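Local coordinates for catabolite control protein A (Lactococcus lactis, PDB 2O20), which probably acts as a global transcriptional regulator of carbon catabolite repression and activation, binding regulatory DNA as a member of the LacI family, at residues 174-179 with 204-209. The protein carries 1 engineered substitution. Numbering follows the deposited sequence.
Sequences KLIDSG and EALLEA
With CG1 of Ile176 turned anti to the carbonyl carbon (chi1 -73°) and the chain then carried on almost fully extended (chi2 165°), CD1 reaches out to the last turn of helix 193-208, while CG2, anti to the backbone N, meets Ala209. CD1 lies over the peptide of Ala205, 3.5 Å from Ala205 O, and also touches the methyl of the same residue, Ile176 CD1 to Ala205 CB being 4.1 Å. Leu206 starts out pointing away from helix 164-177, yet its CD2 bends back to within 4.3 Å of Ile176 CD1. Both branches share the Ala209 methyl: Ile176 CD1 comes to 3.9 Å from Ala209 CB, and Ile176 CG2 more closely, to 3.7 Å, just where the chain leaves helical geometry. The example shows how one branched residue can join two helix ends largely through apolar contacts, with no hydrogen bond between the segments. Both helices belong to the subdomain of the LacI-family, periplasmic-binding-protein-like core whose parallel sheet includes strands 183-186 and 242-245, strand 183-186 lying between them in sequence; Leu175 packs instead on strands 242-245 and 270-272. Ile211, from the following loop, touches both Ile176 and Leu206. Just beyond Ile176, a Schellman motif ends helix 164-177: Gly179, with positive phi, gives its N to Ile176 O at 2.9 Å, and the Asn180 N to Leu175 O bond completes the motif.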
ATOM      1  N   LYS D 174     -19.763 -20.146   4.176  1.00 20.80           N
ATOM      2  CA  LYS D 174     -20.374 -18.961   4.737  1.00 20.50           C
ATOM      3  C   LYS D 174     -21.419 -18.349   3.785  1.00 19.86           C
ATOM      4  O   LYS D 174     -22.482 -17.905   4.214  1.00 20.41           O
ATOM      5  CB  LYS D 174     -19.278 -17.938   5.061  1.00 20.93           C
ATOM      6  CG  LYS D 174     -19.780 -16.680   5.707  1.00 22.57           C
ATOM      7  CD  LYS D 174     -18.646 -15.868   6.314  1.00 23.44           C
ATOM      8  CE  LYS D 174     -19.120 -14.514   6.707  1.00 24.09           C
ATOM      9  NZ  LYS D 174     -20.006 -14.571   7.896  1.00 24.63           N
ATOM     10  N   LEU D 175     -21.116 -18.326   2.496  1.00 19.78           N
ATOM     11  CA  LEU D 175     -22.053 -17.776   1.501  1.00 19.34           C
ATOM     12  C   LEU D 175     -23.226 -18.764   1.266  1.00 20.41           C
ATOM     13  O   LEU D 175     -24.368 -18.356   1.023  1.00 21.54           O
ATOM     14  CB  LEU D 175     -21.325 -17.486   0.189  1.00 19.48           C
ATOM     15  CG  LEU D 175     -20.250 -16.394   0.279  1.00 18.96           C
ATOM     16  CD1 LEU D 175     -19.398 -16.319  -0.972  1.00 19.15           C
ATOM     17  CD2 LEU D 175     -20.874 -15.049   0.583  1.00 20.39           C
ATOM     18  N   ILE D 176     -22.937 -20.052   1.327  1.00 21.07           N
ATOM     19  CA  ILE D 176     -24.007 -21.080   1.260  1.00 21.26           C
ATOM     20  C   ILE D 176     -24.972 -20.870   2.419  1.00 21.41           C
ATOM     21  O   ILE D 176     -26.180 -20.880   2.242  1.00 20.40           O
ATOM     22  CB  ILE D 176     -23.424 -22.511   1.278  1.00 21.79           C
ATOM     23  CG1 ILE D 176     -22.772 -22.793  -0.073  1.00 21.52           C
ATOM     24  CG2 ILE D 176     -24.537 -23.593   1.550  1.00 22.90           C
ATOM     25  CD1 ILE D 176     -21.887 -23.961  -0.091  1.00 20.00           C
ATOM     26  N   ASP D 177     -24.430 -20.643   3.608  1.00 22.05           N
ATOM     27  CA  ASP D 177     -25.253 -20.536   4.799  1.00 22.87           C
ATOM     28  C   ASP D 177     -26.107 -19.271   4.865  1.00 22.92           C
ATOM     29  O   ASP D 177     -27.090 -19.257   5.608  1.00 23.69           O
ATOM     30  CB  ASP D 177     -24.408 -20.739   6.067  1.00 22.83           C
ATOM     31  CG  ASP D 177     -23.898 -22.193   6.219  1.00 25.36           C
ATOM     32  OD1 ASP D 177     -24.373 -23.101   5.498  1.00 29.29           O
ATOM     33  OD2 ASP D 177     -23.013 -22.430   7.064  1.00 29.49           O
ATOM     34  N   SER D 178     -25.767 -18.234   4.089  1.00 23.04           N
ATOM     35  CA  SER D 178     -26.614 -17.055   3.946  1.00 22.97           C
ATOM     36  C   SER D 178     -27.560 -17.152   2.731  1.00 23.47           C
ATOM     37  O   SER D 178     -28.177 -16.164   2.334  1.00 23.39           O
ATOM     38  CB  SER D 178     -25.768 -15.758   3.919  1.00 22.32           C
ATOM     39  OG  SER D 178     -24.779 -15.785   2.886  1.00 22.03           O
ATOM     40  N   GLY D 179     -27.694 -18.357   2.160  1.00 23.73           N
ATOM     41  CA  GLY D 179     -28.681 -18.618   1.120  1.00 23.41           C
ATOM     42  C   GLY D 179     -28.239 -18.483  -0.324  1.00 23.51           C
ATOM     43  O   GLY D 179     -29.068 -18.577  -1.233  1.00 23.25           O
ATOM     44  N   GLU D 204     -15.687 -28.758  -2.621  1.00 22.93           N
ATOM     45  CA  GLU D 204     -16.079 -29.494  -1.421  1.00 24.11           C
ATOM     46  C   GLU D 204     -17.291 -28.848  -0.732  1.00 22.98           C
ATOM     47  O   GLU D 204     -18.246 -29.530  -0.379  1.00 22.73           O
ATOM     48  CB  GLU D 204     -14.881 -29.507  -0.482  1.00 25.24           C
ATOM     49  CG  GLU D 204     -15.003 -30.311   0.798  1.00 27.13           C
ATOM     50  CD  GLU D 204     -13.686 -30.347   1.559  1.00 28.86           C
ATOM     51  OE1 GLU D 204     -12.742 -31.036   1.080  1.00 34.73           O
ATOM     52  OE2 GLU D 204     -13.581 -29.689   2.626  1.00 36.62           O
ATOM     53  N   ALA D 205     -17.261 -27.523  -0.561  1.00 21.74           N
ATOM     54  CA  ALA D 205     -18.397 -26.803   0.025  1.00 20.90           C
ATOM     55  C   ALA D 205     -19.676 -26.940  -0.826  1.00 20.68           C
ATOM     56  O   ALA D 205     -20.750 -27.227  -0.287  1.00 21.63           O
ATOM     57  CB  ALA D 205     -18.041 -25.335   0.266  1.00 22.06           C
ATOM     58  N   LEU D 206     -19.567 -26.758  -2.143  1.00 20.61           N
ATOM     59  CA  LEU D 206     -20.735 -26.867  -3.045  1.00 21.02           C
ATOM     60  C   LEU D 206     -21.369 -28.273  -2.980  1.00 22.24           C
ATOM     61  O   LEU D 206     -22.577 -28.408  -2.847  1.00 21.11           O
ATOM     62  CB  LEU D 206     -20.356 -26.557  -4.498  1.00 21.05           C
ATOM     63  CG  LEU D 206     -19.839 -25.129  -4.789  1.00 21.69           C
ATOM     64  CD1 LEU D 206     -19.632 -24.921  -6.278  1.00 24.02           C
ATOM     65  CD2 LEU D 206     -20.786 -24.055  -4.252  1.00 21.37           C
ATOM     66  N   LEU D 207     -20.530 -29.284  -3.132  1.00 22.86           N
ATOM     67  CA  LEU D 207     -20.921 -30.704  -3.007  1.00 24.74           C
ATOM     68  C   LEU D 207     -21.725 -31.066  -1.754  1.00 24.10           C
ATOM     69  O   LEU D 207     -22.713 -31.815  -1.818  1.00 24.47           O
ATOM     70  CB  LEU D 207     -19.663 -31.539  -2.998  1.00 25.74           C
ATOM     71  CG  LEU D 207     -19.259 -32.182  -4.307  1.00 29.37           C
ATOM     72  CD1 LEU D 207     -17.762 -32.525  -4.313  1.00 32.03           C
ATOM     73  CD2 LEU D 207     -20.055 -33.438  -4.419  1.00 32.16           C
ATOM     74  N   GLU D 208     -21.283 -30.565  -0.611  1.00 24.21           N
ATOM     75  CA  GLU D 208     -21.947 -30.865   0.653  1.00 24.46           C
ATOM     76  C   GLU D 208     -23.310 -30.198   0.766  1.00 25.36           C
ATOM     77  O   GLU D 208     -24.175 -30.694   1.490  1.00 25.63           O
ATOM     78  CB  GLU D 208     -21.077 -30.480   1.831  1.00 23.99           C
ATOM     79  CG  GLU D 208     -19.841 -31.349   2.022  1.00 24.42           C
ATOM     80  CD  GLU D 208     -18.928 -30.779   3.103  1.00 27.57           C
ATOM     81  OE1 GLU D 208     -19.321 -29.749   3.690  1.00 31.72           O
ATOM     82  OE2 GLU D 208     -17.831 -31.329   3.345  1.00 26.78           O
ATOM     83  N   ALA D 209     -23.507 -29.102   0.024  1.00 25.19           N
ATOM     84  CA  ALA D 209     -24.791 -28.411  -0.061  1.00 25.86           C
ATOM     85  C   ALA D 209     -25.655 -28.831  -1.265  1.00 25.72           C
ATOM     86  O   ALA D 209     -26.656 -28.193  -1.531  1.00 26.65           O
ATOM     87  CB  ALA D 209     -24.544 -26.873  -0.103  1.00 25.79           C
TER